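Local coordinates for protein nitrite oxidoreductase subunit B (Kuenenia stuttgartiensis, PDB 7B04) that probably relays electrons through its iron-sulfur clusters between the nitrite-oxidising subunit and the heme of an anammox nitrite oxidoreductase complex, at residues 27-33 with 303-309; 291-296 with 318-324; 23-27 with 174-179; 280-284 with 337-341. All blocks are in the same frame, centred on the assembly; numbering follows the deposited sequence.

Contacts 1, 2 and 3 reach one mixed four-stranded sheet, and all four contacts are largely buried. Contact 1 lies nearest the centre of the chain, pairing strands 25-31 and 303-306 by backbone hydrogen bonds. Contact 3 uses the start of strand 25-31, where bulky side chains meet a cluster-binding loop without a hydrogen bond between the segments. Contact 2 joins the sheet's outer strand 291-292, and the chain after it, to the end of helix 313-320; Tyr305 and Leu291 link it to contact 1. Contact 4 lies farthest from the centre. It packs helix 279-286, which rests on strand 25-31, against helix 336-342 almost wholly through apolar groups.

Contact 1: residues 27-33 with 303-309; sequences AAVFNIN and IYYIPPR
In the central mixed sheet of the subunit, strand 27-31 runs parallel to strand 303-306, with Ala28 beside Ile303 and Asn31 beside Ile306. Three strong backbone hydrogen bonds join them. Tyr304 N gives one to Ala28 O at 2.9 Å, Phe30 N one to Tyr304 O, and Ile306 N one to Phe30 O. A weak fourth runs from Ile32 N to Ile306 O.

On the Phe30 face the packing is aromatic. Ile303 CG2 sits over the centre of the Phe30 ring, 3.6 Å from its centroid, as a CH-pi contact. Phe30 turns its edge to the face of Tyr305 in an offset T-shaped pair, planes at 86°. Phe30 CD2 lies 3.4 Å from Tyr305 CE1. Ile32 CD1 reaches Tyr305 CB at 3.6 Å.

Strand 25-31 leads into the ferredoxin-type cysteine loop, and Ile32 lies close to Cys35 of a [4Fe-4S] cluster. Phe30 also meets Arg267 in a cation-pi contact. On the other face, Val29 and Tyr304 pack on helix 279-286.

Beyond the strands the link becomes side chain to backbone. Asn33 keeps CG beside its backbone N (chi1 -65°), which turns the amide toward 307-309. Its OD1 accepts Arg309 N at 2.9 Å, in the carbonyl plane. ND2 gives a weak bond to Pro307 O and another bond to Asn31 OD1, 3.3 Å away. A leucine in place of Asn33 would probably leave Arg309 N and Asn31 OD1 without these mates and let the chain at 307-309 shift. Pro308 CG packs on Ile32 CG2 at 3.6 Å.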
loop_
_atom_site.group_PDB
_atom_site.type_symbol
_atom_site.label_atom_id
_atom_site.label_comp_id
_atom_site.label_asym_id
_atom_site.label_seq_id
_atom_site.Cartn_x
_atom_site.Cartn_y
_atom_site.Cartn_z
ATOM N N ALA A 27 -8.833 25.247 6.420
ATOM C CA ALA A 27 -7.402 25.159 6.183
ATOM C C ALA A 27 -6.848 23.947 6.914
ATOM O O ALA A 27 -7.474 23.404 7.828
ATOM C CB ALA A 27 -6.679 26.435 6.630
ATOM N N ALA A 28 -5.657 23.528 6.492
ATOM C CA ALA A 28 -5.005 22.373 7.086
ATOM C C ALA A 28 -3.499 22.520 6.937
ATOM O O ALA A 28 -3.006 23.229 6.056
ATOM C CB ALA A 28 -5.485 21.064 6.447
ATOM N N VAL A 29 -2.772 21.833 7.816
ATOM C CA VAL A 29 -1.314 21.833 7.817
ATOM C C VAL A 29 -0.837 20.407 7.596
ATOM O O VAL A 29 -1.242 19.495 8.324
ATOM C CB VAL A 29 -0.752 22.397 9.135
ATOM C CG1 VAL A 29 0.745 22.146 9.226
ATOM C CG2 VAL A 29 -1.066 23.881 9.252
ATOM N N PHE A 30 0.029 20.218 6.603
ATOM C CA PHE A 30 0.578 18.907 6.272
ATOM C C PHE A 30 2.059 18.899 6.623
ATOM O O PHE A 30 2.832 19.696 6.078
ATOM C CB PHE A 30 0.397 18.577 4.786
ATOM C CG PHE A 30 -1.037 18.388 4.352
ATOM C CD1 PHE A 30 -2.093 18.629 5.212
ATOM C CD2 PHE A 30 -1.321 17.963 3.064
ATOM C CE1 PHE A 30 -3.396 18.454 4.798
ATOM C CE2 PHE A 30 -2.623 17.785 2.645
ATOM C CZ PHE A 30 -3.662 18.030 3.513
ATOM N N ASN A 31 2.456 18.004 7.525
ATOM C CA ASN A 31 3.869 17.836 7.871
ATOM C C ASN A 31 4.461 16.817 6.906
ATOM O O ASN A 31 4.405 15.608 7.135
ATOM C CB ASN A 31 4.029 17.408 9.325
ATOM C CG ASN A 31 5.468 17.488 9.802
ATOM O OD1 ASN A 31 6.371 17.821 9.035
ATOM N ND2 ASN A 31 5.685 17.183 11.075
ATOM N N ILE A 32 5.043 17.318 5.812
ATOM C CA ILE A 32 5.616 16.447 4.788
ATOM C C ILE A 32 6.699 15.547 5.369
ATOM O O ILE A 32 6.883 14.410 4.918
ATOM C CB ILE A 32 6.158 17.290 3.616
ATOM C CG1 ILE A 32 5.055 18.170 3.030
ATOM C CG2 ILE A 32 6.739 16.398 2.533
ATOM C CD1 ILE A 32 5.542 19.087 1.930
ATOM N N ASN A 33 7.423 16.034 6.379
ATOM C CA ASN A 33 8.498 15.252 6.983
ATOM C C ASN A 33 8.009 13.915 7.528
ATOM O O ASN A 33 8.784 12.957 7.594
ATOM C CB ASN A 33 9.164 16.062 8.091
ATOM C CG ASN A 33 9.866 17.297 7.565
ATOM O OD1 ASN A 33 10.780 17.204 6.748
ATOM N ND2 ASN A 33 9.438 18.465 8.031
ATOM N N ILE A 303 -4.102 24.975 1.950
ATOM C CA ILE A 303 -3.454 23.786 2.486
ATOM C C ILE A 303 -1.972 24.112 2.586
ATOM O O ILE A 303 -1.298 24.303 1.565
ATOM C CB ILE A 303 -3.700 22.550 1.611
ATOM C CG1 ILE A 303 -5.199 22.281 1.479
ATOM C CG2 ILE A 303 -2.987 21.338 2.190
ATOM C CD1 ILE A 303 -5.888 22.018 2.799
ATOM N N TYR A 304 -1.461 24.185 3.809
ATOM C CA TYR A 304 -0.108 24.649 4.069
ATOM C C TYR A 304 0.770 23.483 4.499
ATOM O O TYR A 304 0.329 22.601 5.241
ATOM C CB TYR A 304 -0.107 25.737 5.143
ATOM C CG TYR A 304 -0.939 26.945 4.784
ATOM C CD1 TYR A 304 -0.368 28.041 4.151
ATOM C CD2 TYR A 304 -2.296 26.985 5.068
ATOM C CE1 TYR A 304 -1.127 29.146 3.819
ATOM C CE2 TYR A 304 -3.062 28.085 4.741
ATOM C CZ TYR A 304 -2.472 29.162 4.115
ATOM O OH TYR A 304 -3.234 30.257 3.786
ATOM N N TYR A 305 2.012 23.480 4.022
ATOM C CA TYR A 305 2.916 22.355 4.198
ATOM C C TYR A 305 4.142 22.768 4.994
ATOM O O TYR A 305 4.677 23.865 4.805
ATOM C CB TYR A 305 3.378 21.804 2.846
ATOM C CG TYR A 305 2.279 21.276 1.957
ATOM C CD1 TYR A 305 1.975 19.923 1.930
ATOM C CD2 TYR A 305 1.558 22.127 1.130
ATOM C CE1 TYR A 305 0.979 19.432 1.113
ATOM C CE2 TYR A 305 0.558 21.646 0.310
ATOM C CZ TYR A 305 0.272 20.298 0.306
ATOM O OH TYR A 305 -0.724 19.813 -0.509
ATOM N N ILE A 306 4.596 21.877 5.867
ATOM C CA ILE A 306 5.912 21.989 6.489
ATOM C C ILE A 306 6.915 21.351 5.532
ATOM O O ILE A 306 6.818 20.141 5.273
ATOM C CB ILE A 306 5.950 21.311 7.863
ATOM C CG1 ILE A 306 5.074 22.077 8.857
ATOM C CG2 ILE A 306 7.380 21.224 8.374
ATOM C CD1 ILE A 306 4.967 21.416 10.213
ATOM N N PRO A 307 7.869 22.105 4.994
ATOM C CA PRO A 307 8.707 21.587 3.906
ATOM C C PRO A 307 9.580 20.438 4.375
ATOM O O PRO A 307 9.848 20.299 5.577
ATOM C CB PRO A 307 9.557 22.804 3.504
ATOM C CG PRO A 307 8.797 23.989 4.014
ATOM C CD PRO A 307 8.143 23.523 5.277
ATOM N N PRO A 308 10.029 19.583 3.457
ATOM C CA PRO A 308 10.958 18.516 3.843
ATOM C C PRO A 308 12.307 19.088 4.254
ATOM O O PRO A 308 12.828 20.016 3.632
ATOM C CB PRO A 308 11.077 17.665 2.572
ATOM C CG PRO A 308 9.871 18.012 1.759
ATOM C CD PRO A 308 9.577 19.447 2.062
ATOM N N ARG A 309 12.872 18.514 5.319
ATOM C CA ARG A 309 14.169 18.957 5.817
ATOM C C ARG A 309 15.313 18.605 4.875
ATOM O O ARG A 309 16.391 19.201 4.981
ATOM C CB ARG A 309 14.431 18.360 7.201
ATOM C CG ARG A 309 14.620 16.856 7.200
ATOM C CD ARG A 309 15.111 16.359 8.547
ATOM N NE ARG A 309 15.374 14.923 8.529
ATOM C CZ ARG A 309 15.977 14.262 9.511
ATOM N NH1 ARG A 309 16.174 12.955 9.407
ATOM N NH2 ARG A 309 16.384 14.907 10.596
#

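Contact 2: residues 291-296 with 318-324; sequences LPLYPQ and QMFGPGV
Met319 lays its CG over one face of the Tyr294 ring, 4.2 Å from the centroid and offset toward the rim. This joins the end of helix 313-320 to the chain that leaves strand 291-292, the outer strand of the mixed sheet. The Met319 chain is extended to SD, with chi1 -179°, and bends only at its last torsion. That bend brings CE to Tyr294 CZ at 3.9 Å. SD stands obliquely to the ring, in a Met-aromatic contact. Leu293 CD1 touches Met319 CG from another side at 3.6 Å.

The backbone ties the same two residues. Tyr294 N donates to Met319 O at 2.7 Å. Gly321, with positive phi, ends the helical run and starts a type I beta turn to Val324. Tyr294 OH also has a weak hydrogen bond to Asp76, and its side chain packs on Phe1138 of subunit A, a neighbouring chain. An alanine in place of Tyr294 would probably open a gap beside Met319, leave its CE without the ring it lies against, and leave Asp76 without the hydroxyl.

Phe320 meets the strand itself. Pro292 O lies at the edge of the Phe320 ring, 3.3 Å from CD1, and also receives a CA-H...O contact from Phe320 CA. Phe320 CB rests on Leu291 CB at 3.8 Å. Phe320 has Met319 CG over its ring centre, so this methylene lies against two aromatic faces. Leu291 reaches the turn that follows the helix: its CD1 lies 3.4 Å from Gly323 C and 3.8 Å from Val324 CG2.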
loop_
_atom_site.group_PDB
_atom_site.type_symbol
_atom_site.label_atom_id
_atom_site.label_comp_id
_atom_site.label_asym_id
_atom_site.label_seq_id
_atom_site.Cartn_x
_atom_site.Cartn_y
_atom_site.Cartn_z
ATOM N N LEU A 291 3.476 26.307 4.723
ATOM C CA LEU A 291 3.479 27.230 3.600
ATOM C C LEU A 291 2.605 26.714 2.466
ATOM O O LEU A 291 2.457 25.500 2.294
ATOM C CB LEU A 291 4.908 27.450 3.081
ATOM C CG LEU A 291 5.969 27.757 4.137
ATOM C CD1 LEU A 291 7.321 27.937 3.481
ATOM C CD2 LEU A 291 5.594 28.990 4.940
ATOM N N PRO A 292 2.022 27.611 1.675
ATOM C CA PRO A 292 1.090 27.185 0.627
ATOM C C PRO A 292 1.809 26.568 -0.564
ATOM O O PRO A 292 2.992 26.809 -0.813
ATOM C CB PRO A 292 0.391 28.490 0.227
ATOM C CG PRO A 292 1.394 29.548 0.526
ATOM C CD PRO A 292 2.134 29.080 1.749
ATOM N N LEU A 293 1.058 25.759 -1.307
ATOM C CA LEU A 293 1.572 25.082 -2.491
ATOM C C LEU A 293 1.467 26.001 -3.701
ATOM O O LEU A 293 0.364 26.413 -4.080
ATOM C CB LEU A 293 0.805 23.785 -2.739
ATOM C CG LEU A 293 1.202 23.004 -3.990
ATOM C CD1 LEU A 293 2.639 22.528 -3.872
ATOM C CD2 LEU A 293 0.260 21.832 -4.216
ATOM N N TYR A 294 2.614 26.297 -4.317
ATOM C CA TYR A 294 2.736 27.156 -5.489
ATOM C C TYR A 294 1.911 28.432 -5.338
ATOM O O TYR A 294 0.913 28.611 -6.048
ATOM C CB TYR A 294 2.315 26.406 -6.755
ATOM C CG TYR A 294 3.248 25.280 -7.168
ATOM C CD1 TYR A 294 4.531 25.543 -7.629
ATOM C CD2 TYR A 294 2.837 23.953 -7.109
ATOM C CE1 TYR A 294 5.381 24.523 -8.010
ATOM C CE2 TYR A 294 3.682 22.923 -7.489
ATOM C CZ TYR A 294 4.952 23.213 -7.939
ATOM O OH TYR A 294 5.798 22.197 -8.319
ATOM N N PRO A 295 2.301 29.351 -4.448
ATOM C CA PRO A 295 1.613 30.645 -4.394
ATOM C C PRO A 295 1.827 31.472 -5.640
ATOM O O PRO A 295 1.130 32.477 -5.821
ATOM C CB PRO A 295 2.221 31.322 -3.160
ATOM C CG PRO A 295 3.578 30.710 -3.038
ATOM C CD PRO A 295 3.442 29.287 -3.515
ATOM N N GLN A 296 2.769 31.081 -6.503
ATOM C CA GLN A 296 2.976 31.756 -7.785
ATOM C C GLN A 296 1.694 31.855 -8.589
ATOM O O GLN A 296 1.458 32.869 -9.260
ATOM C CB GLN A 296 4.009 30.992 -8.605
ATOM C CG GLN A 296 5.383 30.854 -7.991
ATOM C CD GLN A 296 5.577 29.520 -7.297
ATOM O OE1 GLN A 296 5.065 28.505 -7.748
ATOM N NE2 GLN A 296 6.314 29.522 -6.185
ATOM N N GLN A 318 10.889 27.478 -4.670
ATOM C CA GLN A 318 10.067 27.691 -5.853
ATOM C C GLN A 318 8.677 27.091 -5.688
ATOM O O GLN A 318 7.729 27.557 -6.331
ATOM C CB GLN A 318 10.766 27.095 -7.082
ATOM C CG GLN A 318 9.824 26.468 -8.099
ATOM C CD GLN A 318 10.524 25.607 -9.126
ATOM O OE1 GLN A 318 11.370 26.081 -9.884
ATOM N NE2 GLN A 318 10.163 24.330 -9.167
ATOM N N MET A 319 8.517 26.137 -4.775
ATOM C CA MET A 319 7.246 25.461 -4.556
ATOM C C MET A 319 6.438 26.065 -3.415
ATOM O O MET A 319 5.209 26.137 -3.509
ATOM C CB MET A 319 7.483 23.972 -4.281
ATOM C CG MET A 319 6.212 23.176 -4.056
ATOM S SD MET A 319 6.517 21.424 -3.777
ATOM C CE MET A 319 6.788 20.853 -5.454
ATOM N N PHE A 320 7.094 26.514 -2.344
ATOM C CA PHE A 320 6.397 27.012 -1.164
ATOM C C PHE A 320 6.721 28.467 -0.845
ATOM O O PHE A 320 6.276 28.974 0.192
ATOM C CB PHE A 320 6.724 26.141 0.054
ATOM C CG PHE A 320 6.361 24.695 -0.118
ATOM C CD1 PHE A 320 5.035 24.295 -0.135
ATOM C CD2 PHE A 320 7.349 23.733 -0.255
ATOM C CE1 PHE A 320 4.701 22.963 -0.289
ATOM C CE2 PHE A 320 7.021 22.399 -0.409
ATOM C CZ PHE A 320 5.695 22.013 -0.426
ATOM N N GLY A 321 7.473 29.154 -1.700
ATOM C CA GLY A 321 7.817 30.535 -1.461
ATOM C C GLY A 321 9.102 30.682 -0.671
ATOM O O GLY A 321 9.820 29.710 -0.421
ATOM N N PRO A 322 9.406 31.909 -0.240
ATOM C CA PRO A 322 10.690 32.161 0.432
ATOM C C PRO A 322 10.722 31.775 1.902
ATOM O O PRO A 322 11.814 31.738 2.485
ATOM C CB PRO A 322 10.873 33.673 0.264
ATOM C CG PRO A 322 9.484 34.204 0.194
ATOM C CD PRO A 322 8.644 33.149 -0.473
ATOM N N GLY A 323 9.580 31.477 2.516
ATOM C CA GLY A 323 9.540 31.119 3.921
ATOM C C GLY A 323 10.092 29.750 4.254
ATOM O O GLY A 323 10.083 29.365 5.427
ATOM N N VAL A 324 10.563 29.006 3.249
ATOM C CA VAL A 324 10.991 27.624 3.452
ATOM C C VAL A 324 12.145 27.543 4.446
ATOM O O VAL A 324 12.160 26.676 5.329
ATOM C CB VAL A 324 11.367 26.987 2.102
ATOM C CG1 VAL A 324 11.963 25.607 2.314
ATOM C CG2 VAL A 324 10.150 26.914 1.190
#

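Contact 3: residues 23-27 with 174-179; sequences KHQFA and ICNHCT. With SF4 (iron/sulfur cluster), chain Z.
The backbones stay well apart where strand 25-27 passes the loop 174-179, with Phe26 CA 7.5 Å from His177 CA. The loop holds the first two cysteines of a ferredoxin-type cluster motif, completed at this [4Fe-4S] cluster by Cys183 and Cys218. Cys175 SG binds iron FE3 and Cys178 SG binds iron FE2, each at 2.3 Å.

Side chains bridge the gap. Phe26 keeps CG anti to its backbone nitrogen, chi1 172°, and this sends the ring toward the loop. Its CD1 meets His177 CD2 at 4.0 Å, the rings oblique with planes at 77°. Ile174 CD1 comes to the Phe26 ring edge at 4.5 Å from CE1. Ile174 also touches a second [4Fe-4S] cluster.

Gln25 bends at its second torsion and brings NE2 2.9 Å from His177 O, but the angle is poor for a hydrogen bond. Its amide is held elsewhere: OE1 by Lys194 and NE2 by Gly199 O. His177 O is hydrogen-bonded to Asn302 ND2, and His177 ND1 to Val201 N.

His177 N gives a hydrogen bond to Cys175 SG at 3.3 Å, and the same sulfur lies over the centre of the His177 ring, 3.8 Å above its plane.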
loop_
_atom_site.group_PDB
_atom_site.type_symbol
_atom_site.label_atom_id
_atom_site.label_comp_id
_atom_site.label_asym_id
_atom_site.label_seq_id
_atom_site.Cartn_x
_atom_site.Cartn_y
_atom_site.Cartn_z
ATOM N N LYS A 23 -15.815 34.044 6.917
ATOM C CA LYS A 23 -15.698 34.317 8.350
ATOM C C LYS A 23 -14.440 33.667 8.924
ATOM O O LYS A 23 -13.654 34.320 9.620
ATOM C CB LYS A 23 -16.954 33.830 9.086
ATOM C CG LYS A 23 -17.234 34.571 10.356
ATOM N N HIS A 24 -14.237 32.387 8.637
ATOM C CA HIS A 24 -12.951 31.736 8.794
ATOM C C HIS A 24 -12.786 30.771 7.627
ATOM O O HIS A 24 -13.767 30.353 7.002
ATOM C CB HIS A 24 -12.807 31.039 10.157
ATOM C CG HIS A 24 -13.911 30.056 10.488
ATOM N ND1 HIS A 24 -14.326 29.061 9.621
ATOM C CD2 HIS A 24 -14.686 29.933 11.595
ATOM C CE1 HIS A 24 -15.303 28.372 10.178
ATOM N NE2 HIS A 24 -15.540 28.883 11.372
ATOM N N GLN A 25 -11.534 30.457 7.300
ATOM C CA GLN A 25 -11.223 29.696 6.096
ATOM C C GLN A 25 -10.825 28.271 6.448
ATOM O O GLN A 25 -9.926 28.055 7.269
ATOM C CB GLN A 25 -10.094 30.363 5.304
ATOM C CG GLN A 25 -9.627 29.559 4.102
ATOM C CD GLN A 25 -10.658 29.521 2.988
ATOM O OE1 GLN A 25 -11.297 30.528 2.683
ATOM N NE2 GLN A 25 -10.820 28.356 2.373
ATOM N N PHE A 26 -11.490 27.307 5.812
ATOM C CA PHE A 26 -11.107 25.904 5.912
ATOM C C PHE A 26 -9.654 25.738 5.498
ATOM O O PHE A 26 -9.283 26.048 4.361
ATOM C CB PHE A 26 -12.023 25.045 5.032
ATOM C CG PHE A 26 -11.598 23.607 4.914
ATOM C CD1 PHE A 26 -10.756 23.193 3.892
ATOM C CD2 PHE A 26 -12.045 22.666 5.819
ATOM C CE1 PHE A 26 -10.368 21.870 3.786
ATOM C CE2 PHE A 26 -11.661 21.345 5.710
ATOM C CZ PHE A 26 -10.823 20.945 4.698
ATOM N N ALA A 27 -8.833 25.247 6.420
ATOM C CA ALA A 27 -7.402 25.159 6.183
ATOM C C ALA A 27 -6.848 23.947 6.914
ATOM O O ALA A 27 -7.474 23.404 7.828
ATOM C CB ALA A 27 -6.679 26.435 6.630
ATOM N N ILE A 174 -5.197 18.053 -2.172
ATOM C CA ILE A 174 -6.643 18.077 -2.358
ATOM C C ILE A 174 -6.969 19.413 -2.997
ATOM O O ILE A 174 -6.070 20.193 -3.337
ATOM C CB ILE A 174 -7.433 17.937 -1.041
ATOM C CG1 ILE A 174 -7.143 19.094 -0.093
ATOM C CG2 ILE A 174 -7.112 16.722 -0.329
ATOM C CD1 ILE A 174 -8.087 19.105 1.086
ATOM N N CYS A 175 -8.256 19.686 -3.166
ATOM C CA CYS A 175 -8.660 21.034 -3.510
ATOM C C CYS A 175 -8.217 21.979 -2.406
ATOM O O CYS A 175 -8.547 21.787 -1.231
ATOM C CB CYS A 175 -10.170 21.113 -3.697
ATOM S SG CYS A 175 -10.742 22.800 -3.978
ATOM N N ASN A 176 -7.455 22.999 -2.790
ATOM C CA ASN A 176 -6.931 23.942 -1.817
ATOM C C ASN A 176 -7.998 24.892 -1.300
ATOM O O ASN A 176 -7.725 25.637 -0.353
ATOM C CB ASN A 176 -5.786 24.739 -2.438
ATOM C CG ASN A 176 -4.593 23.872 -2.785
ATOM O OD1 ASN A 176 -4.116 23.093 -1.959
ATOM N ND2 ASN A 176 -4.108 23.999 -4.014
ATOM N N HIS A 177 -9.200 24.860 -1.877
ATOM C CA HIS A 177 -10.308 25.738 -1.501
ATOM C C HIS A 177 -9.836 27.187 -1.407
ATOM O O HIS A 177 -9.915 27.848 -0.369
ATOM C CB HIS A 177 -10.961 25.255 -0.206
ATOM C CG HIS A 177 -11.688 23.957 -0.361
ATOM N ND1 HIS A 177 -12.948 23.874 -0.912
ATOM C CD2 HIS A 177 -11.320 22.688 -0.065
ATOM C CE1 HIS A 177 -13.332 22.610 -0.935
ATOM N NE2 HIS A 177 -12.362 21.871 -0.429
ATOM N N CYS A 178 -9.327 27.656 -2.539
ATOM C CA CYS A 178 -8.603 28.910 -2.605
ATOM C C CYS A 178 -9.509 30.098 -2.296
ATOM O O CYS A 178 -10.720 30.079 -2.525
ATOM C CB CYS A 178 -7.976 29.059 -3.987
ATOM S SG CYS A 178 -7.122 27.565 -4.574
ATOM N N THR A 179 -8.886 31.145 -1.750
ATOM C CA THR A 179 -9.579 32.411 -1.527
ATOM C C THR A 179 -9.982 33.052 -2.849
ATOM O O THR A 179 -11.073 33.624 -2.967
ATOM C CB THR A 179 -8.692 33.357 -0.715
ATOM O OG1 THR A 179 -8.137 32.651 0.400
ATOM C CG2 THR A 179 -9.524 34.531 -0.187
HETATM FE FE1 SF4 Z . -8.481 24.540 -8.012
HETATM FE FE2 SF4 Z . -8.439 26.384 -5.992
HETATM FE FE3 SF4 Z . -9.713 23.988 -5.629
HETATM FE FE4 SF4 Z . -10.775 25.862 -7.323
HETATM S S1 SF4 Z . -10.497 26.052 -5.065
HETATM S S2 SF4 Z . -10.551 23.631 -7.720
HETATM S S3 SF4 Z . -8.876 26.777 -8.197
HETATM S S4 SF4 Z . -7.482 24.316 -5.974
#

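Contact 4: residues 280-284 with 337-341; sequences ITWLI and ELLAV
Trp282 and Leu283 of helix 279-286 meet Glu337, Leu338 and Val341 of helix 336-342. The axes of the two short helical segments pass 11.7 Å apart at their closest, their directions at 133°. Side chains, not backbones, span this wide interval.

The apolar contacts fall into two groups. One gathers round the Trp282 indole. Its CG is anti to the backbone N (chi1 -173°), and the six-membered ring reaches the other helix first. CZ3 lies 3.8 Å from Val341 CG2, which approaches obliquely. The ring is pointed edge-on at the helix backbone: Leu338 CA sits in the ring plane, 3.9 Å from CH2. The other group is aliphatic. Leu283 CD2 touches Leu338 CD1 at 3.5 Å, the two side chains crossing at about a right angle. Leu283 and Val341 reach toward each other tip to tip, with Leu283 CD2 at 4.0 Å from Val341 CG1.

The one charged group is the Glu337 carboxylate. Its OE1 comes obliquely to the indole and lies 3.2 Å from Trp282 CZ2, the carboxylate and ring planes 72° apart. The indole N-H is not used here: NE1 is 3.9 Å from OE1, and no hydrogen bond forms between them. The other oxygen, OE2, has a weak hydrogen bond to Tyr355 on strand 354-358.

Around them, Leu283 also packs on Val29 of strand 25-31, while Val341 touches Tyr355. The contact therefore joins the layer over the mixed sheet to the helix lying against the C-terminal antiparallel sheet. With no hydrogen bond or salt bridge between the segments, their mutual hold rests chiefly on the fit of Trp282 and Leu283 against Leu338 and Val341.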
loop_
_atom_site.group_PDB
_atom_site.type_symbol
_atom_site.label_atom_id
_atom_site.label_comp_id
_atom_site.label_asym_id
_atom_site.label_seq_id
_atom_site.Cartn_x
_atom_site.Cartn_y
_atom_site.Cartn_z
ATOM N N ILE A 280 -4.123 25.808 14.062
ATOM C CA ILE A 280 -4.002 26.066 12.631
ATOM C C ILE A 280 -3.434 27.460 12.388
ATOM O O ILE A 280 -2.426 27.626 11.691
ATOM C CB ILE A 280 -5.363 25.878 11.937
ATOM C CG1 ILE A 280 -5.731 24.395 11.894
ATOM C CG2 ILE A 280 -5.335 26.456 10.536
ATOM C CD1 ILE A 280 -4.759 23.554 11.099
ATOM N N THR A 281 -4.070 28.482 12.967
ATOM C CA THR A 281 -3.616 29.856 12.777
ATOM C C THR A 281 -2.220 30.076 13.348
ATOM O O THR A 281 -1.439 30.861 12.796
ATOM C CB THR A 281 -4.612 30.825 13.418
ATOM O OG1 THR A 281 -5.932 30.548 12.930
ATOM C CG2 THR A 281 -4.250 32.270 13.093
ATOM N N TRP A 282 -1.888 29.394 14.446
ATOM C CA TRP A 282 -0.566 29.545 15.047
ATOM C C TRP A 282 0.527 29.057 14.103
ATOM O O TRP A 282 1.542 29.737 13.905
ATOM C CB TRP A 282 -0.513 28.789 16.376
ATOM C CG TRP A 282 0.747 29.011 17.156
ATOM C CD1 TRP A 282 1.115 30.148 17.814
ATOM C CD2 TRP A 282 1.804 28.066 17.366
ATOM N NE1 TRP A 282 2.337 29.972 18.418
ATOM C CE2 TRP A 282 2.781 28.702 18.158
ATOM C CE3 TRP A 282 2.019 26.746 16.961
ATOM C CZ2 TRP A 282 3.955 28.062 18.551
ATOM C CZ3 TRP A 282 3.186 26.112 17.352
ATOM C CH2 TRP A 282 4.138 26.771 18.139
ATOM N N LEU A 283 0.339 27.875 13.515
ATOM C CA LEU A 283 1.364 27.290 12.655
ATOM C C LEU A 283 1.572 28.097 11.378
ATOM O O LEU A 283 2.700 28.197 10.880
ATOM C CB LEU A 283 0.995 25.848 12.313
ATOM C CG LEU A 283 0.998 24.867 13.484
ATOM C CD1 LEU A 283 0.467 23.507 13.059
ATOM C CD2 LEU A 283 2.392 24.748 14.058
ATOM N N ILE A 284 0.508 28.678 10.832
ATOM C CA ILE A 284 0.582 29.287 9.506
ATOM C C ILE A 284 1.056 30.734 9.564
ATOM O O ILE A 284 1.880 31.151 8.748
ATOM C CB ILE A 284 -0.787 29.177 8.806
ATOM C CG1 ILE A 284 -1.215 27.716 8.697
ATOM C CG2 ILE A 284 -0.738 29.827 7.432
ATOM C CD1 ILE A 284 -2.687 27.543 8.436
ATOM N N GLU A 337 6.917 24.487 22.293
ATOM C CA GLU A 337 5.500 24.596 21.966
ATOM C C GLU A 337 5.152 23.949 20.630
ATOM O O GLU A 337 4.037 23.442 20.472
ATOM C CB GLU A 337 5.066 26.063 21.964
ATOM C CG GLU A 337 3.616 26.256 22.382
ATOM C CD GLU A 337 3.180 27.706 22.379
ATOM O OE1 GLU A 337 3.829 28.526 21.696
ATOM O OE2 GLU A 337 2.183 28.026 23.060
ATOM N N LEU A 338 6.074 23.942 19.665
ATOM C CA LEU A 338 5.776 23.295 18.391
ATOM C C LEU A 338 5.692 21.782 18.542
ATOM O O LEU A 338 4.791 21.148 17.982
ATOM C CB LEU A 338 6.820 23.666 17.338
ATOM C CG LEU A 338 6.629 22.918 16.017
ATOM C CD1 LEU A 338 5.505 23.538 15.207
ATOM C CD2 LEU A 338 7.916 22.882 15.215
ATOM N N LEU A 339 6.614 21.185 19.304
ATOM C CA LEU A 339 6.583 19.739 19.497
ATOM C C LEU A 339 5.295 19.309 20.185
ATOM O O LEU A 339 4.748 18.241 19.884
ATOM C CB LEU A 339 7.799 19.289 20.305
ATOM C CG LEU A 339 7.912 17.786 20.565
ATOM C CD1 LEU A 339 8.026 17.024 19.254
ATOM C CD2 LEU A 339 9.091 17.479 21.474
ATOM N N ALA A 340 4.794 20.129 21.109
ATOM C CA ALA A 340 3.515 19.828 21.741
ATOM C C ALA A 340 2.368 19.981 20.751
ATOM O O ALA A 340 1.419 19.188 20.764
ATOM C CB ALA A 340 3.305 20.725 22.959
ATOM N N VAL A 341 2.439 20.992 19.882
ATOM C CA VAL A 341 1.392 21.184 18.882
ATOM C C VAL A 341 1.480 20.104 17.810
ATOM O O VAL A 341 0.457 19.614 17.315
ATOM C CB VAL A 341 1.485 22.598 18.279
ATOM C CG1 VAL A 341 0.609 22.717 17.039
ATOM C CG2 VAL A 341 1.087 23.641 19.311
#